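Local coordinates for protein-glutamate methylesterase/protein-glutamine glutaminase (Thermotoga maritima, PDB 3SFT) that probably removes methyl groups from methylated glutamates of chemoreceptors and deamidates specific receptor glutamines through its C-terminal catalytic domain, as part of a chemotaxis signalling system, at residues S50-L55 with V77-G82; V10-S15 with R20-I25; F114-A119 with T127-L132; S14-P19 with T160-G165. All coordinates share one frame; numbering follows the deposited sequence.

In the fold
The four contacts belong to one doubly-wound domain built round a parallel sheet. Contacts 1, 2 and 3 are buried helix-on-strand packings, made almost wholly of aliphatic side chains; contact 4 is a surface contact between two loops, held by methyl packing, a water and hydrogen bonds to a third loop. Contacts 1 and 2 lie on one face of the sheet and are joined by the R54–D23 salt bridge, whereas contact 3 lies on the opposite face. Contacts 2 and 3 use the neighbouring strands 9-14 and 127-131. Contacts 2 and 4 share S14, S15 and helix 18-22, so the same segment passes from the core to the probable active-site rim.

Contact 1: S50-L55 with V77-G82; sequences SLAMRL and VYIAPG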
loop_
_atom_site.group_PDB
_atom_site.type_symbol
_atom_site.label_atom_id
_atom_site.label_comp_id
_atom_site.label_asym_id
_atom_site.label_seq_id
_atom_site.Cartn_x
_atom_site.Cartn_y
_atom_site.Cartn_z
ATOM N N SER A 50 13.176 6.990 6.648
ATOM C CA SER A 50 13.585 6.212 7.819
ATOM C C SER A 50 12.881 4.862 7.784
ATOM O O SER A 50 13.482 3.826 8.071
ATOM C CB SER A 50 13.248 6.950 9.123
ATOM O OG SER A 50 11.847 7.028 9.343
ATOM N N LEU A 51 11.610 4.894 7.399
ATOM C CA LEU A 51 10.794 3.695 7.288
ATOM C C LEU A 51 11.394 2.722 6.274
ATOM O O LEU A 51 11.470 1.521 6.536
ATOM C CB LEU A 51 9.368 4.065 6.883
ATOM C CG LEU A 51 8.395 2.894 6.754
ATOM C CD1 LEU A 51 8.365 2.085 8.045
ATOM C CD2 LEU A 51 7.016 3.420 6.403
ATOM N N ALA A 52 11.837 3.247 5.132
ATOM C CA ALA A 52 12.444 2.421 4.088
ATOM C C ALA A 52 13.651 1.672 4.637
ATOM O O ALA A 52 13.759 0.457 4.477
ATOM C CB ALA A 52 12.850 3.281 2.888
ATOM N N MET A 53 14.531 2.393 5.324
ATOM C CA MET A 53 15.734 1.796 5.911
ATOM C C MET A 53 15.400 0.752 6.968
ATOM O O MET A 53 16.004 -0.322 7.005
ATOM C CB MET A 53 16.629 2.875 6.521
ATOM C CG MET A 53 17.340 3.751 5.501
ATOM S SD MET A 53 18.451 4.935 6.298
ATOM C CE MET A 53 17.354 6.320 6.520
ATOM N N ARG A 54 14.439 1.081 7.826
ATOM C CA ARG A 54 13.984 0.193 8.893
ATOM C C ARG A 54 13.551 -1.165 8.336
ATOM O O ARG A 54 13.999 -2.211 8.813
ATOM C CB ARG A 54 12.810 0.847 9.626
ATOM C CG ARG A 54 12.064 -0.033 10.628
ATOM C CD ARG A 54 10.633 0.476 10.763
ATOM N NE ARG A 54 9.874 -0.170 11.830
ATOM C CZ ARG A 54 9.431 0.466 12.910
ATOM N NH1 ARG A 54 9.687 1.760 13.072
ATOM N NH2 ARG A 54 8.665 -0.166 13.787
ATOM N N LEU A 55 12.688 -1.140 7.320
ATOM C CA LEU A 55 12.184 -2.363 6.694
ATOM C C LEU A 55 13.214 -3.076 5.803
ATOM O O LEU A 55 13.227 -4.303 5.723
ATOM C CB LEU A 55 10.912 -2.065 5.894
ATOM C CG LEU A 55 9.689 -1.585 6.683
ATOM C CD1 LEU A 55 8.576 -1.248 5.719
ATOM C CD2 LEU A 55 9.241 -2.660 7.680
ATOM N N VAL A 77 9.830 -3.056 -2.527
ATOM C CA VAL A 77 8.793 -2.485 -1.687
ATOM C C VAL A 77 9.105 -0.990 -1.720
ATOM O O VAL A 77 10.184 -0.559 -1.304
ATOM C CB VAL A 77 8.858 -3.038 -0.241
ATOM C CG1 VAL A 77 7.778 -2.391 0.631
ATOM C CG2 VAL A 77 8.668 -4.548 -0.257
ATOM N N TYR A 78 8.196 -0.216 -2.303
ATOM C CA TYR A 78 8.387 1.223 -2.439
ATOM C C TYR A 78 7.602 2.048 -1.420
ATOM O O TYR A 78 6.385 1.917 -1.316
ATOM C CB TYR A 78 8.001 1.667 -3.850
ATOM C CG TYR A 78 8.670 0.890 -4.965
ATOM C CD1 TYR A 78 9.918 1.275 -5.459
ATOM C CD2 TYR A 78 8.046 -0.218 -5.540
ATOM C CE1 TYR A 78 10.526 0.575 -6.497
ATOM C CE2 TYR A 78 8.645 -0.925 -6.579
ATOM C CZ TYR A 78 9.884 -0.522 -7.053
ATOM O OH TYR A 78 10.481 -1.210 -8.077
ATOM N N ILE A 79 8.308 2.899 -0.680
ATOM C CA ILE A 79 7.688 3.762 0.320
ATOM C C ILE A 79 7.438 5.121 -0.336
ATOM O O ILE A 79 8.358 5.716 -0.904
ATOM C CB ILE A 79 8.618 3.977 1.549
ATOM C CG1 ILE A 79 9.064 2.637 2.149
ATOM C CG2 ILE A 79 7.934 4.841 2.582
ATOM C CD1 ILE A 79 7.936 1.668 2.479
ATOM N N ALA A 80 6.201 5.606 -0.278
ATOM C CA ALA A 80 5.876 6.900 -0.877
ATOM C C ALA A 80 6.594 8.042 -0.146
ATOM O O ALA A 80 6.558 8.117 1.077
ATOM C CB ALA A 80 4.365 7.123 -0.864
ATOM N N PRO A 81 7.305 8.911 -0.887
ATOM C CA PRO A 81 8.023 10.037 -0.282
ATOM C C PRO A 81 7.053 11.153 0.111
ATOM O O PRO A 81 5.932 11.218 -0.408
ATOM C CB PRO A 81 8.961 10.476 -1.405
ATOM C CG PRO A 81 8.145 10.225 -2.624
ATOM C CD PRO A 81 7.554 8.855 -2.340
ATOM N N GLY A 82 7.487 12.033 1.012
ATOM C CA GLY A 82 6.636 13.123 1.462
ATOM C C GLY A 82 6.436 14.254 0.465
ATOM O O GLY A 82 7.114 14.320 -0.557
#
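I79, the last residue of strand 76-79, presses its branches against the face of helix 48-58 formed by L51, A52 and L55. The contact is aliphatic throughout. The longer arm of the isoleucine meets two residues: CG1 of I79 lies 3.9 Å from CB of A52, and the terminal CD1 of I79 reaches CD1 of L55 at a looser 4.4 Å. The short branch, CG2 of I79, comes within 4.2 Å of CD2 of L51. The L51 and I79 side chains meet at about a right angle. With CG1 beside the backbone N (chi1 -54°), I79 directs that arm at A52, whose small methyl lets the strand residue come close to the helix backbone; CG1 of I79 is also 3.9 Å from CA of A52. The short axes run nearly antiparallel, at 155°, and approach to 8.8 Å.

Polar groups stay at the margin. On the side of the helix toward helix 18-22, R54 makes a salt bridge with D23, while Y78 points the other way, its ring edge-to-face with F97. With only saturated carbon atoms meeting, these two segments are probably held together by shape and by exclusion of water, without a directional bond between them to fix their register.

Contact 2: V10-S15 with R20-I25; sequences VVIGSS and RSLDMI
The hydroxyl of S14 faces two ways: OG is hydrogen-bonded to OE1 of Q41 on the adjacent strand, and it also lies 4.0 Å from the L22 methyl CD1. The rotation about the serine's CA–CB bond (chi1 52°) brings OG to both the L22 methyl and Q41, and its bond to Q41 satisfies a polar atom that would otherwise be costly so close to a leucine. The same glutamine amide gives its NE2 to the carbonyl oxygen of S15, so Q41 supports the chain on both sides of the point where the strand ends. S15 itself is a predicted active-site residue, as is H42, which it touches.

The rest of the contact is apolar. CG2 of I12 meets CD2 of L22 at 4.2 Å, so the two leucine methyls divide the strand between them, one on the isoleucine and one on the serine. A beta-branched residue suits I12, in the middle of a buried strand, while the forked L22 can span two successive inward-facing positions.

Strand 9-14, helix 18-22 and strand 37-41 form a beta-alpha-beta unit. L22 also rests on V39 of strand 37-41, and I12 touches V130 of strand 127-131 on the other flank.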
loop_
_atom_site.group_PDB
_atom_site.type_symbol
_atom_site.label_atom_id
_atom_site.label_comp_id
_atom_site.label_asym_id
_atom_site.label_seq_id
_atom_site.Cartn_x
_atom_site.Cartn_y
_atom_site.Cartn_z
ATOM N N VAL A 10 0.480 -4.893 -5.048
ATOM C CA VAL A 10 -0.016 -4.755 -3.694
ATOM C C VAL A 10 0.209 -3.311 -3.259
ATOM O O VAL A 10 1.320 -2.798 -3.325
ATOM C CB VAL A 10 0.708 -5.713 -2.722
ATOM C CG1 VAL A 10 0.142 -5.557 -1.312
ATOM C CG2 VAL A 10 0.563 -7.155 -3.197
ATOM N N VAL A 11 -0.871 -2.638 -2.891
ATOM C CA VAL A 11 -0.794 -1.263 -2.435
ATOM C C VAL A 11 -1.265 -1.272 -0.986
ATOM O O VAL A 11 -2.382 -1.698 -0.688
ATOM C CB VAL A 11 -1.683 -0.333 -3.286
ATOM C CG1 VAL A 11 -1.611 1.092 -2.758
ATOM C CG2 VAL A 11 -1.249 -0.381 -4.749
ATOM N N ILE A 12 -0.378 -0.843 -0.094
ATOM C CA ILE A 12 -0.647 -0.808 1.335
ATOM C C ILE A 12 -0.772 0.617 1.838
ATOM O O ILE A 12 0.053 1.473 1.508
ATOM C CB ILE A 12 0.500 -1.473 2.134
ATOM C CG1 ILE A 12 0.792 -2.873 1.584
ATOM C CG2 ILE A 12 0.145 -1.518 3.616
ATOM C CD1 ILE A 12 1.812 -3.668 2.395
ATOM N N GLY A 13 -1.802 0.853 2.645
ATOM C CA GLY A 13 -2.035 2.163 3.224
ATOM C C GLY A 13 -1.983 2.033 4.733
ATOM O O GLY A 13 -2.600 1.134 5.303
ATOM N N SER A 14 -1.257 2.933 5.385
ATOM C CA SER A 14 -1.112 2.886 6.832
ATOM C C SER A 14 -0.851 4.256 7.444
ATOM O O SER A 14 -0.389 5.177 6.768
ATOM C CB SER A 14 0.038 1.946 7.197
ATOM O OG SER A 14 1.216 2.291 6.481
ATOM N N SER A 15 -1.133 4.374 8.738
ATOM C CA SER A 15 -0.909 5.612 9.455
ATOM C C SER A 15 -0.395 5.328 10.870
ATOM O O SER A 15 0.717 4.835 11.029
ATOM C CB SER A 15 -2.184 6.457 9.484
ATOM O OG SER A 15 -1.884 7.786 9.868
ATOM N N ARG A 20 4.851 -0.507 12.993
ATOM C CA ARG A 20 4.755 -1.673 13.861
ATOM C C ARG A 20 4.064 -2.848 13.149
ATOM O O ARG A 20 4.489 -3.995 13.280
ATOM C CB ARG A 20 4.001 -1.321 15.151
ATOM C CG ARG A 20 4.098 -2.401 16.222
ATOM C CD ARG A 20 3.275 -2.079 17.462
ATOM N NE ARG A 20 1.846 -2.260 17.225
ATOM C CZ ARG A 20 1.028 -2.964 18.003
ATOM N NH1 ARG A 20 1.480 -3.574 19.090
ATOM N NH2 ARG A 20 -0.257 -3.051 17.694
ATOM N N SER A 21 2.995 -2.568 12.408
ATOM C CA SER A 21 2.286 -3.630 11.695
ATOM C C SER A 21 3.039 -4.084 10.454
ATOM O O SER A 21 3.023 -5.268 10.113
ATOM C CB SER A 21 0.871 -3.202 11.334
ATOM O OG SER A 21 0.080 -3.152 12.503
ATOM N N LEU A 22 3.716 -3.146 9.801
ATOM C CA LEU A 22 4.505 -3.456 8.612
ATOM C C LEU A 22 5.662 -4.393 8.972
ATOM O O LEU A 22 6.085 -5.203 8.148
ATOM C CB LEU A 22 5.027 -2.173 7.964
ATOM C CG LEU A 22 3.982 -1.356 7.196
ATOM C CD1 LEU A 22 4.492 0.052 6.936
ATOM C CD2 LEU A 22 3.650 -2.056 5.892
ATOM N N ASP A 23 6.137 -4.298 10.215
ATOM C CA ASP A 23 7.222 -5.152 10.708
ATOM C C ASP A 23 6.788 -6.608 10.742
ATOM O O ASP A 23 7.626 -7.503 10.700
ATOM C CB ASP A 23 7.647 -4.753 12.127
ATOM C CG ASP A 23 8.487 -3.494 12.166
ATOM O OD1 ASP A 23 8.993 -3.055 11.110
ATOM O OD2 ASP A 23 8.643 -2.944 13.274
ATOM N N MET A 24 5.483 -6.832 10.885
ATOM C CA MET A 24 4.919 -8.179 10.919
ATOM C C MET A 24 4.570 -8.667 9.511
ATOM O O MET A 24 4.233 -9.836 9.322
ATOM C CB MET A 24 3.640 -8.203 11.763
ATOM C CG MET A 24 3.804 -7.861 13.233
ATOM S SD MET A 24 2.230 -8.047 14.144
ATOM C CE MET A 24 1.859 -6.337 14.523
ATOM N N ILE A 25 4.666 -7.775 8.526
ATOM C CA ILE A 25 4.314 -8.112 7.146
ATOM C C ILE A 25 5.482 -8.209 6.167
ATOM O O ILE A 25 5.802 -9.290 5.674
ATOM C CB ILE A 25 3.289 -7.098 6.574
ATOM C CG1 ILE A 25 2.075 -6.988 7.496
ATOM C CG2 ILE A 25 2.844 -7.520 5.175
ATOM C CD1 ILE A 25 1.082 -5.931 7.060
#

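Contact 3: F114-A119 with T127-L132; sequences FTLDKA and TIAVIL
Helix 112-123 packs antiparallel on strand 127-131 in a buried, aliphatic contact; the short axes are 9.7 Å apart and their directions differ by 165°. L116 makes the larger part of the helix side. With CG anti to the carbonyl carbon (chi1 -76°), its fork reaches the strand although its CB does not point straight at it: CD2 of L116 is 3.6 Å from CB of A129, and CD1 of L116 is 4.2 Å from CD1 of I131. The small methyl of A129 lets the leucine approach the strand closely.

The two elements are the helix and the following strand of an alpha/beta connection in the modified doubly-wound fold, on the sheet face opposite helix 18-22. L116 and A119 also rest on V11 of the neighbouring strand, and V146 of helix 140-148 touches L116, T127 and A129.

At the other end of the contact, CB of A119 is 4.4 Å from CG2 of T127. The threonine hydroxyl bonds to the carbonyl of K124 in the turn that links helix and strand, so its polar end is satisfied next to this apolar face. On the outer side of helix 112-123, NZ of K118 makes a 3.3 Å salt bridge with OD2 of D117, 33° out of the carboxylate plane, and lies over one face of the F114 ring, offset toward the rim.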
loop_
_atom_site.group_PDB
_atom_site.type_symbol
_atom_site.label_atom_id
_atom_site.label_comp_id
_atom_site.label_asym_id
_atom_site.label_seq_id
_atom_site.Cartn_x
_atom_site.Cartn_y
_atom_site.Cartn_z
ATOM N N PHE A 114 -5.140 8.179 -3.516
ATOM C CA PHE A 114 -4.598 8.590 -4.812
ATOM C C PHE A 114 -3.844 7.443 -5.490
ATOM O O PHE A 114 -4.050 7.174 -6.680
ATOM C CB PHE A 114 -3.671 9.801 -4.649
ATOM C CG PHE A 114 -3.215 10.400 -5.957
ATOM C CD1 PHE A 114 -3.856 11.518 -6.484
ATOM C CD2 PHE A 114 -2.145 9.849 -6.660
ATOM C CE1 PHE A 114 -3.437 12.079 -7.692
ATOM C CE2 PHE A 114 -1.720 10.402 -7.865
ATOM C CZ PHE A 114 -2.367 11.518 -8.382
ATOM N N THR A 115 -2.963 6.778 -4.743
ATOM C CA THR A 115 -2.186 5.664 -5.289
ATOM C C THR A 115 -3.079 4.497 -5.730
ATOM O O THR A 115 -2.854 3.895 -6.788
ATOM C CB THR A 115 -1.128 5.168 -4.278
ATOM O OG1 THR A 115 -0.227 6.241 -3.974
ATOM C CG2 THR A 115 -0.324 4.004 -4.849
ATOM N N LEU A 116 -4.084 4.181 -4.918
ATOM C CA LEU A 116 -5.011 3.096 -5.224
ATOM C C LEU A 116 -5.864 3.412 -6.443
ATOM O O LEU A 116 -6.169 2.528 -7.237
ATOM C CB LEU A 116 -5.892 2.791 -4.014
ATOM C CG LEU A 116 -5.201 2.001 -2.900
ATOM C CD1 LEU A 116 -5.960 2.119 -1.592
ATOM C CD2 LEU A 116 -5.096 0.557 -3.319
ATOM N N ASP A 117 -6.247 4.678 -6.587
ATOM C CA ASP A 117 -7.042 5.113 -7.729
ATOM C C ASP A 117 -6.256 4.799 -9.000
ATOM O O ASP A 117 -6.780 4.187 -9.934
ATOM C CB ASP A 117 -7.314 6.622 -7.637
ATOM C CG ASP A 117 -8.025 7.173 -8.870
ATOM O OD1 ASP A 117 -8.941 6.502 -9.394
ATOM O OD2 ASP A 117 -7.670 8.290 -9.311
ATOM N N LYS A 118 -4.988 5.203 -9.016
ATOM C CA LYS A 118 -4.132 4.958 -10.161
ATOM C C LYS A 118 -3.845 3.475 -10.366
ATOM O O LYS A 118 -4.014 2.969 -11.472
ATOM C CB LYS A 118 -2.827 5.753 -10.042
ATOM C CG LYS A 118 -3.026 7.258 -10.083
ATOM C CD LYS A 118 -3.859 7.655 -11.299
ATOM C CE LYS A 118 -4.111 9.154 -11.342
ATOM N NZ LYS A 118 -4.807 9.633 -10.121
ATOM N N ALA A 119 -3.461 2.768 -9.297
ATOM C CA ALA A 119 -3.150 1.336 -9.393
ATOM C C ALA A 119 -4.320 0.499 -9.895
ATOM O O ALA A 119 -4.155 -0.337 -10.777
ATOM C CB ALA A 119 -2.659 0.797 -8.056
ATOM N N THR A 127 -5.398 -6.030 -8.857
ATOM C CA THR A 127 -5.007 -5.096 -7.803
ATOM C C THR A 127 -5.348 -5.671 -6.434
ATOM O O THR A 127 -6.434 -6.211 -6.227
ATOM C CB THR A 127 -5.740 -3.737 -7.935
ATOM O OG1 THR A 127 -5.611 -3.250 -9.274
ATOM C CG2 THR A 127 -5.148 -2.702 -6.969
ATOM N N ILE A 128 -4.402 -5.570 -5.510
ATOM C CA ILE A 128 -4.602 -6.038 -4.146
ATOM C C ILE A 128 -4.348 -4.849 -3.221
ATOM O O ILE A 128 -3.273 -4.252 -3.265
ATOM C CB ILE A 128 -3.623 -7.180 -3.778
ATOM C CG1 ILE A 128 -3.897 -8.423 -4.630
ATOM C CG2 ILE A 128 -3.763 -7.534 -2.298
ATOM C CD1 ILE A 128 -2.924 -9.586 -4.361
ATOM N N ALA A 129 -5.355 -4.476 -2.431
ATOM C CA ALA A 129 -5.230 -3.359 -1.494
ATOM C C ALA A 129 -5.165 -3.878 -0.063
ATOM O O ALA A 129 -5.879 -4.813 0.298
ATOM C CB ALA A 129 -6.408 -2.394 -1.642
ATOM N N VAL A 130 -4.295 -3.274 0.739
ATOM C CA VAL A 130 -4.133 -3.654 2.137
ATOM C C VAL A 130 -4.225 -2.386 2.978
ATOM O O VAL A 130 -3.371 -1.510 2.885
ATOM C CB VAL A 130 -2.758 -4.336 2.397
ATOM C CG1 VAL A 130 -2.679 -4.813 3.840
ATOM C CG2 VAL A 130 -2.559 -5.512 1.454
ATOM N N ILE A 131 -5.274 -2.281 3.784
ATOM C CA ILE A 131 -5.462 -1.105 4.618
ATOM C C ILE A 131 -5.163 -1.462 6.062
ATOM O O ILE A 131 -5.890 -2.224 6.700
ATOM C CB ILE A 131 -6.889 -0.541 4.471
ATOM C CG1 ILE A 131 -7.188 -0.285 2.991
ATOM C CG2 ILE A 131 -7.050 0.737 5.282
ATOM C CD1 ILE A 131 -6.189 0.631 2.308
ATOM N N LEU A 132 -4.073 -0.897 6.562
ATOM C CA LEU A 132 -3.610 -1.149 7.917
ATOM C C LEU A 132 -4.056 -0.106 8.931
ATOM O O LEU A 132 -4.723 0.876 8.593
ATOM C CB LEU A 132 -2.078 -1.223 7.923
ATOM C CG LEU A 132 -1.445 -2.193 6.922
ATOM C CD1 LEU A 132 0.076 -2.183 7.086
ATOM C CD2 LEU A 132 -2.000 -3.594 7.145
#

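Contact 4: S14-P19 with T160-G165; sequences SSTGGP and TCVVFG
G17, a glycine with positive phi (75°), lets V162 come right up to its backbone: CG2 of V162 lies 3.6 Å from CA of G17. The residue sits at the third position of a type II turn from S15 to G18, where glycine is favoured, and it is also the N-cap of helix 18-22. The turn is closed by the 2.8 Å bond from N of G18 to O of S15.

Beside it, T16 presents its methyl to two valines. CG2 of T16 is 3.7 Å from CG2 of V163 and 4.2 Å from CG1 of V162; the threonine crosses V162 at about a right angle and V163 obliquely. With OG1 beside the backbone N (chi1 -50°), CG2 falls anti to that N and meets the valines.

A water ties the backbones together, donating to O of G17 at 2.8 Å and to O of T160 at 3.2 Å. The hydroxyl of T133, in a third loop, is hydrogen-bonded to O of T16 and to the amides of V162 and V163.

S15 is the predicted active-site serine, so this packing lies at the probable catalytic rim. Methyl contacts are not directional; the water and T133 supply directed bonds, consistent with a defined pairing of the loops at the surface.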
loop_
_atom_site.group_PDB
_atom_site.type_symbol
_atom_site.label_atom_id
_atom_site.label_comp_id
_atom_site.label_asym_id
_atom_site.label_seq_id
_atom_site.Cartn_x
_atom_site.Cartn_y
_atom_site.Cartn_z
ATOM N N SER A 14 -1.257 2.933 5.385
ATOM C CA SER A 14 -1.112 2.886 6.832
ATOM C C SER A 14 -0.851 4.256 7.444
ATOM O O SER A 14 -0.389 5.177 6.768
ATOM C CB SER A 14 0.038 1.946 7.197
ATOM O OG SER A 14 1.216 2.291 6.481
ATOM N N SER A 15 -1.133 4.374 8.738
ATOM C CA SER A 15 -0.909 5.612 9.455
ATOM C C SER A 15 -0.395 5.328 10.870
ATOM O O SER A 15 0.717 4.835 11.029
ATOM C CB SER A 15 -2.184 6.457 9.484
ATOM O OG SER A 15 -1.884 7.786 9.868
ATOM N N THR A 16 -1.196 5.635 11.891
ATOM C CA THR A 16 -0.807 5.422 13.284
ATOM C C THR A 16 -0.471 3.953 13.546
ATOM O O THR A 16 -1.283 3.064 13.293
ATOM C CB THR A 16 -1.924 5.879 14.242
ATOM O OG1 THR A 16 -2.341 7.203 13.888
ATOM C CG2 THR A 16 -1.427 5.888 15.673
ATOM N N GLY A 17 0.737 3.705 14.043
ATOM C CA GLY A 17 1.165 2.339 14.304
ATOM C C GLY A 17 1.519 1.582 13.029
ATOM O O GLY A 17 1.800 0.376 13.071
ATOM N N GLY A 18 1.533 2.296 11.901
ATOM C CA GLY A 18 1.853 1.686 10.619
ATOM C C GLY A 18 3.129 0.861 10.617
ATOM O O GLY A 18 3.093 -0.320 10.266
ATOM N N PRO A 19 4.277 1.456 10.993
ATOM C CA PRO A 19 5.568 0.758 11.033
ATOM C C PRO A 19 5.557 -0.529 11.865
ATOM O O PRO A 19 6.176 -1.522 11.483
ATOM C CB PRO A 19 6.494 1.813 11.624
ATOM C CG PRO A 19 5.939 3.081 11.030
ATOM C CD PRO A 19 4.458 2.900 11.232
ATOM N N THR A 160 -4.175 -6.448 15.914
ATOM C CA THR A 160 -2.841 -5.894 15.737
ATOM C C THR A 160 -2.752 -4.390 15.468
ATOM O O THR A 160 -1.657 -3.855 15.322
ATOM C CB THR A 160 -2.078 -6.671 14.646
ATOM O OG1 THR A 160 -2.853 -6.700 13.443
ATOM C CG2 THR A 160 -1.820 -8.105 15.104
ATOM N N CYS A 161 -3.896 -3.709 15.430
ATOM C CA CYS A 161 -3.917 -2.270 15.181
ATOM C C CYS A 161 -3.663 -1.433 16.423
ATOM O O CYS A 161 -4.074 -1.792 17.528
ATOM C CB CYS A 161 -5.278 -1.826 14.624
ATOM S SG CYS A 161 -5.700 -2.364 12.964
ATOM N N VAL A 162 -2.995 -0.303 16.231
ATOM C CA VAL A 162 -2.779 0.632 17.319
ATOM C C VAL A 162 -4.069 1.463 17.317
ATOM O O VAL A 162 -4.668 1.707 18.366
ATOM C CB VAL A 162 -1.537 1.513 17.086
ATOM C CG1 VAL A 162 -1.433 2.567 18.177
ATOM C CG2 VAL A 162 -0.286 0.641 17.100
ATOM N N VAL A 163 -4.526 1.811 16.113
ATOM C CA VAL A 163 -5.764 2.566 15.912
ATOM C C VAL A 163 -6.593 1.860 14.833
ATOM O O VAL A 163 -6.187 1.769 13.675
ATOM C CB VAL A 163 -5.507 4.036 15.488
ATOM C CG1 VAL A 163 -6.822 4.724 15.193
ATOM C CG2 VAL A 163 -4.793 4.798 16.601
ATOM N N PHE A 164 -7.754 1.354 15.227
ATOM C CA PHE A 164 -8.641 0.641 14.318
ATOM C C PHE A 164 -9.596 1.622 13.653
ATOM O O PHE A 164 -10.802 1.557 13.864
ATOM C CB PHE A 164 -9.428 -0.410 15.109
ATOM C CG PHE A 164 -10.188 -1.391 14.254
ATOM C CD1 PHE A 164 -9.552 -2.084 13.228
ATOM C CD2 PHE A 164 -11.528 -1.664 14.518
ATOM C CE1 PHE A 164 -10.238 -3.035 12.485
ATOM C CE2 PHE A 164 -12.222 -2.617 13.776
ATOM C CZ PHE A 164 -11.572 -3.303 12.759
ATOM N N GLY A 165 -9.050 2.565 12.894
ATOM C CA GLY A 165 -9.885 3.540 12.217
ATOM C C GLY A 165 -9.939 3.277 10.728
ATOM O O GLY A 165 -11.007 3.005 10.182
HETATM O O HOH W 1 0.438 -1.611 14.562
#